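PDB 4QVS: S-layer domain-containing protein from Ruminiclostridium thermocellum ATCC 27405, which is of unknown function but contains a concanavalin A-like lectin/glucanase domain and may bind carbohydrate, as many relatives do. Local coordinates for residues N97-K111 with M114-G128. Sequence-based numbering, arbitrary orientation.
Sequences NKYMRLTAESDGKIK and MTQSGYYGEKTITSG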
loop_
_atom_site.group_PDB
_atom_site.type_symbol
_atom_site.label_atom_id
_atom_site.label_comp_id
_atom_site.label_asym_id
_atom_site.label_seq_id
_atom_site.Cartn_x
_atom_site.Cartn_y
_atom_site.Cartn_z
ATOM N N ASN A 97 5.182 -9.543 27.939
ATOM C CA ASN A 97 5.681 -8.282 27.353
ATOM C C ASN A 97 6.946 -8.411 26.489
ATOM O O ASN A 97 7.618 -7.428 26.200
ATOM C CB ASN A 97 5.872 -7.253 28.497
ATOM C CG ASN A 97 6.951 -7.668 29.500
ATOM O OD1 ASN A 97 7.253 -8.849 29.693
ATOM N ND2 ASN A 97 7.534 -6.694 30.129
ATOM N N LYS A 98 7.225 -9.650 26.079
ATOM C CA LYS A 98 8.372 -10.044 25.295
ATOM C C LYS A 98 7.817 -10.903 24.160
ATOM O O LYS A 98 7.464 -12.077 24.354
ATOM C CB LYS A 98 9.353 -10.856 26.126
ATOM C CG LYS A 98 10.220 -10.042 27.079
ATOM C CD LYS A 98 11.366 -10.909 27.616
ATOM C CE LYS A 98 12.260 -10.176 28.598
ATOM N NZ LYS A 98 11.554 -9.816 29.855
ATOM N N TYR A 99 7.730 -10.322 22.974
ATOM C CA TYR A 99 7.084 -11.028 21.878
ATOM C C TYR A 99 7.328 -10.351 20.544
ATOM O O TYR A 99 7.855 -9.237 20.514
ATOM C CB TYR A 99 5.556 -11.041 22.109
ATOM C CG TYR A 99 4.847 -9.669 22.165
ATOM C CD1 TYR A 99 4.390 -9.028 20.993
ATOM C CD2 TYR A 99 4.579 -9.052 23.382
ATOM C CE1 TYR A 99 3.741 -7.805 21.048
ATOM C CE2 TYR A 99 3.928 -7.844 23.462
ATOM C CZ TYR A 99 3.507 -7.221 22.292
ATOM O OH TYR A 99 2.855 -6.036 22.399
HETATM N N MSE A 100 6.931 -11.043 19.467
HETATM C CA MSE A 100 6.941 -10.456 18.124
HETATM C C MSE A 100 5.662 -10.963 17.523
HETATM O O MSE A 100 5.279 -12.107 17.724
HETATM C CB MSE A 100 8.259 -10.618 17.388
HETATM C CG MSE A 100 8.396 -11.961 16.705
HETATM SE SE MSE A 100 10.297 -12.284 16.341
HETATM C CE MSE A 100 9.639 -13.830 15.418
ATOM N N ARG A 101 4.952 -10.069 16.841
ATOM C CA ARG A 101 3.632 -10.339 16.349
ATOM C C ARG A 101 3.330 -9.632 14.996
ATOM O O ARG A 101 3.600 -8.450 14.851
ATOM C CB ARG A 101 2.726 -9.767 17.396
ATOM C CG ARG A 101 1.253 -9.989 17.204
ATOM C CD ARG A 101 0.518 -9.652 18.495
ATOM N NE ARG A 101 0.672 -8.241 18.908
ATOM C CZ ARG A 101 -0.073 -7.653 19.843
ATOM N NH1 ARG A 101 -1.003 -8.334 20.484
ATOM N NH2 ARG A 101 0.116 -6.364 20.155
ATOM N N LEU A 102 2.748 -10.343 14.049
ATOM C CA LEU A 102 2.432 -9.727 12.738
ATOM C C LEU A 102 0.945 -9.553 12.789
ATOM O O LEU A 102 0.235 -10.480 13.169
ATOM C CB LEU A 102 2.810 -10.595 11.542
ATOM C CG LEU A 102 2.461 -9.999 10.150
ATOM C CD1 LEU A 102 3.381 -8.868 9.783
ATOM C CD2 LEU A 102 2.562 -11.074 9.095
ATOM N N THR A 103 0.467 -8.354 12.443
ATOM C CA THR A 103 -0.927 -8.087 12.484
ATOM C C THR A 103 -1.459 -7.457 11.174
ATOM O O THR A 103 -0.725 -6.789 10.429
ATOM C CB THR A 103 -1.218 -7.121 13.609
ATOM O OG1 THR A 103 -0.425 -5.962 13.424
ATOM C CG2 THR A 103 -0.833 -7.738 15.012
ATOM N N ALA A 104 -2.731 -7.737 10.931
ATOM C CA ALA A 104 -3.524 -7.090 9.918
ATOM C C ALA A 104 -4.022 -5.809 10.582
ATOM O O ALA A 104 -4.323 -5.802 11.794
ATOM C CB ALA A 104 -4.689 -7.976 9.527
ATOM N N GLU A 105 -4.062 -4.720 9.817
ATOM C CA GLU A 105 -4.467 -3.422 10.347
ATOM C C GLU A 105 -5.874 -2.966 9.923
ATOM O O GLU A 105 -6.579 -3.671 9.183
ATOM C CB GLU A 105 -3.387 -2.395 9.990
ATOM C CG GLU A 105 -2.019 -2.778 10.554
ATOM C CD GLU A 105 -2.012 -2.785 12.074
ATOM O OE1 GLU A 105 -1.911 -1.695 12.665
ATOM O OE2 GLU A 105 -2.069 -3.878 12.674
ATOM N N SER A 106 -6.300 -1.804 10.423
ATOM C CA SER A 106 -7.646 -1.265 10.118
ATOM C C SER A 106 -8.014 -1.183 8.656
ATOM O O SER A 106 -9.182 -1.032 8.342
ATOM C CB SER A 106 -7.814 0.152 10.672
ATOM O OG SER A 106 -7.823 0.140 12.081
ATOM N N ASP A 107 -7.053 -1.310 7.758
ATOM C CA ASP A 107 -7.341 -1.070 6.356
ATOM C C ASP A 107 -6.730 -1.998 5.315
ATOM O O ASP A 107 -6.807 -1.710 4.114
ATOM C CB ASP A 107 -6.910 0.365 6.078
ATOM C CG ASP A 107 -5.626 0.736 6.821
ATOM O OD1 ASP A 107 -5.242 0.061 7.837
ATOM O OD2 ASP A 107 -5.014 1.729 6.388
ATOM N N GLY A 108 -6.171 -3.128 5.727
ATOM C CA GLY A 108 -5.551 -4.048 4.748
ATOM C C GLY A 108 -4.041 -3.950 4.828
ATOM O O GLY A 108 -3.327 -4.802 4.293
ATOM N N LYS A 109 -3.535 -2.892 5.464
ATOM C CA LYS A 109 -2.109 -2.834 5.746
ATOM C C LYS A 109 -1.799 -3.963 6.740
ATOM O O LYS A 109 -2.720 -4.629 7.229
ATOM C CB LYS A 109 -1.712 -1.522 6.388
ATOM C CG LYS A 109 -2.000 -0.320 5.534
ATOM C CD LYS A 109 -1.385 0.930 6.118
ATOM C CE LYS A 109 -1.997 1.326 7.437
ATOM N NZ LYS A 109 -1.820 2.788 7.640
ATOM N N ILE A 110 -0.509 -4.203 6.948
ATOM C CA ILE A 110 -0.017 -5.201 7.895
ATOM C C ILE A 110 1.075 -4.537 8.709
ATOM O O ILE A 110 1.724 -3.598 8.239
ATOM C CB ILE A 110 0.551 -6.496 7.247
ATOM C CG1 ILE A 110 1.721 -6.200 6.321
ATOM C CG2 ILE A 110 -0.537 -7.250 6.514
ATOM C CD1 ILE A 110 2.272 -7.400 5.557
ATOM N N LYS A 111 1.241 -5.009 9.935
ATOM C CA LYS A 111 2.251 -4.477 10.823
ATOM C C LYS A 111 2.980 -5.587 11.537
ATOM O O LYS A 111 2.389 -6.564 11.995
ATOM C CB LYS A 111 1.618 -3.602 11.892
ATOM C CG LYS A 111 2.633 -2.948 12.819
ATOM C CD LYS A 111 1.983 -1.894 13.689
ATOM C CE LYS A 111 1.149 -2.570 14.774
ATOM N NZ LYS A 111 0.187 -1.635 15.414
HETATM N N MSE A 114 7.953 -5.976 17.369
HETATM C CA MSE A 114 8.831 -6.721 18.261
HETATM C C MSE A 114 8.932 -5.852 19.458
HETATM O O MSE A 114 9.047 -4.616 19.313
HETATM C CB MSE A 114 10.267 -6.848 17.766
HETATM C CG MSE A 114 10.369 -7.495 16.375
HETATM SE SE MSE A 114 12.139 -8.271 16.031
HETATM C CE MSE A 114 12.286 -9.445 17.598
ATOM N N THR A 115 8.869 -6.465 20.644
ATOM C CA THR A 115 9.012 -5.719 21.876
ATOM C C THR A 115 9.579 -6.590 22.971
ATOM O O THR A 115 9.449 -7.837 23.013
ATOM C CB THR A 115 7.697 -5.096 22.393
ATOM O OG1 THR A 115 7.958 -4.227 23.495
ATOM C CG2 THR A 115 6.750 -6.129 22.864
ATOM N N GLN A 116 10.237 -5.866 23.845
ATOM C CA GLN A 116 10.847 -6.377 25.020
ATOM C C GLN A 116 10.227 -5.610 26.219
ATOM O O GLN A 116 10.545 -5.910 27.346
ATOM C CB GLN A 116 12.352 -6.125 24.900
ATOM C CG GLN A 116 13.228 -7.070 25.699
ATOM C CD GLN A 116 14.715 -6.867 25.429
ATOM O OE1 GLN A 116 15.379 -7.747 24.864
ATOM N NE2 GLN A 116 15.233 -5.693 25.795
ATOM N N SER A 117 9.322 -4.652 25.991
ATOM C CA SER A 117 8.746 -3.914 27.111
ATOM C C SER A 117 7.254 -3.740 26.965
ATOM O O SER A 117 6.705 -2.667 27.215
ATOM C CB SER A 117 9.444 -2.576 27.273
ATOM O OG SER A 117 9.186 -1.764 26.152
ATOM N N GLY A 118 6.584 -4.807 26.559
ATOM C CA GLY A 118 5.140 -4.788 26.403
ATOM C C GLY A 118 4.646 -3.983 25.201
ATOM O O GLY A 118 5.427 -3.502 24.344
ATOM N N TYR A 119 3.328 -3.847 25.177
ATOM C CA TYR A 119 2.606 -3.189 24.106
ATOM C C TYR A 119 3.104 -1.783 23.804
ATOM O O TYR A 119 3.239 -1.431 22.650
ATOM C CB TYR A 119 1.090 -3.209 24.382
ATOM C CG TYR A 119 0.254 -2.527 23.301
ATOM C CD1 TYR A 119 0.052 -3.138 22.054
ATOM C CD2 TYR A 119 -0.347 -1.281 23.529
ATOM C CE1 TYR A 119 -0.695 -2.526 21.071
ATOM C CE2 TYR A 119 -1.111 -0.660 22.553
ATOM C CZ TYR A 119 -1.270 -1.279 21.324
ATOM O OH TYR A 119 -2.012 -0.675 20.365
ATOM N N TYR A 120 3.417 -1.005 24.831
ATOM C CA TYR A 120 3.822 0.376 24.616
ATOM C C TYR A 120 5.229 0.510 24.174
ATOM O O TYR A 120 5.666 1.612 23.921
ATOM C CB TYR A 120 3.605 1.235 25.867
ATOM C CG TYR A 120 2.170 1.232 26.262
ATOM C CD1 TYR A 120 1.214 1.888 25.484
ATOM C CD2 TYR A 120 1.737 0.548 27.404
ATOM C CE1 TYR A 120 -0.132 1.855 25.826
ATOM C CE2 TYR A 120 0.393 0.516 27.760
ATOM C CZ TYR A 120 -0.540 1.155 26.973
ATOM O OH TYR A 120 -1.881 1.126 27.346
ATOM N N GLY A 121 5.963 -0.587 24.099
ATOM C CA GLY A 121 7.338 -0.495 23.660
ATOM C C GLY A 121 7.525 -1.123 22.299
ATOM O O GLY A 121 8.621 -1.320 21.862
ATOM N N GLU A 122 6.460 -1.466 21.636
ATOM C CA GLU A 122 6.623 -2.090 20.327
ATOM C C GLU A 122 7.432 -1.265 19.337
ATOM O O GLU A 122 7.259 -0.064 19.237
ATOM C CB GLU A 122 5.271 -2.377 19.723
ATOM C CG GLU A 122 4.566 -3.550 20.372
ATOM C CD GLU A 122 3.242 -3.856 19.687
ATOM O OE1 GLU A 122 2.889 -3.140 18.743
ATOM O OE2 GLU A 122 2.541 -4.807 20.090
ATOM N N LYS A 123 8.376 -1.927 18.686
ATOM C CA LYS A 123 9.144 -1.357 17.573
ATOM C C LYS A 123 8.470 -2.030 16.400
ATOM O O LYS A 123 8.371 -3.259 16.370
ATOM C CB LYS A 123 10.629 -1.734 17.580
ATOM C CG LYS A 123 11.415 -1.410 18.828
ATOM C CD LYS A 123 11.288 0.042 19.210
ATOM C CE LYS A 123 11.928 0.274 20.565
ATOM N NZ LYS A 123 11.469 1.585 21.086
ATOM N N THR A 124 8.058 -1.247 15.415
ATOM C CA THR A 124 7.226 -1.756 14.352
ATOM C C THR A 124 7.639 -1.443 12.931
ATOM O O THR A 124 8.450 -0.554 12.686
ATOM C CB THR A 124 5.892 -1.075 14.477
ATOM O OG1 THR A 124 6.086 0.306 14.191
ATOM C CG2 THR A 124 5.368 -1.208 15.902
ATOM N N ILE A 125 7.037 -2.185 12.003
ATOM C CA ILE A 125 7.173 -1.934 10.568
ATOM C C ILE A 125 5.758 -2.030 10.054
ATOM O O ILE A 125 5.065 -3.014 10.338
ATOM C CB ILE A 125 7.953 -3.008 9.815
ATOM C CG1 ILE A 125 9.126 -3.528 10.630
ATOM C CG2 ILE A 125 8.403 -2.460 8.466
ATOM C CD1 ILE A 125 9.758 -4.769 10.035
ATOM N N THR A 126 5.321 -1.036 9.289
ATOM C CA THR A 126 3.953 -1.019 8.781
ATOM C C THR A 126 3.946 -0.868 7.271
ATOM O O THR A 126 4.677 -0.062 6.744
ATOM C CB THR A 126 3.160 0.141 9.406
ATOM O OG1 THR A 126 3.289 0.090 10.830
ATOM C CG2 THR A 126 1.702 0.040 9.032
ATOM N N SER A 127 3.112 -1.630 6.572
ATOM C CA SER A 127 3.048 -1.511 5.108
ATOM C C SER A 127 2.418 -0.172 4.641
ATOM O O SER A 127 1.799 0.544 5.436
ATOM C CB SER A 127 2.328 -2.711 4.503
ATOM O OG SER A 127 0.999 -2.832 4.958
ATOM N N GLY A 128 2.598 0.166 3.360
ATOM C CA GLY A 128 2.134 1.461 2.789
ATOM C C GLY A 128 0.636 1.653 2.580
ATOM O O GLY A 128 -0.103 0.692 2.427
HETATM O O HOH W 1 1.708 -6.090 17.571
#
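Tyr99 and Thr115 form an antiparallel hydrogen-bonded pair, with Tyr99 N to Thr115 O and Thr115 N to Tyr99 O both 3.0 Å, while Lys111 and Thr126 form an antiparallel non-hydrogen-bonded pair, with Ser127 N to Ile110 O at 2.9 Å just beyond. On one face of the sheet, Thr115 CG2 sits over the Tyr99 ring, 3.5 Å from its centroid and 19° off the normal, a CH-pi contact. With chi1 at -172°, Thr115 directs OG1 away from the ring, where it accepts from Ser117 N in an ST turn and donates to Gly118 O. At the ring's edge, Tyr99 OH gives its hydrogen to the anti lone pair of Glu122 OE2 at 2.6 Å. The same oxygen takes Arg101 NH2 at 2.9 Å in a salt bridge, with guanidinium and carboxylate planes 88° apart. A water between Arg101 NE and Glu122 OE2 adds a third donor; three donors and the charge of Arg101 would favour the ionised carboxylate. On the opposite face from Tyr99 and Thr115, the selenomethionines Met100 and Met114, a non-hydrogen-bonded pair, lie side by side, pointing the same way, SE of Met100 3.7 Å from CE of Met114. At the far end, Ser127 OG accepts from Ile110 N at 2.8 Å, so Ser127 grips both the N-H and the C=O of Ile110. Two consecutive hairpins thus build an antiparallel meander in the concanavalin A-like domain, with Arg101 also salt-bridged to Asp190 of the second subunit.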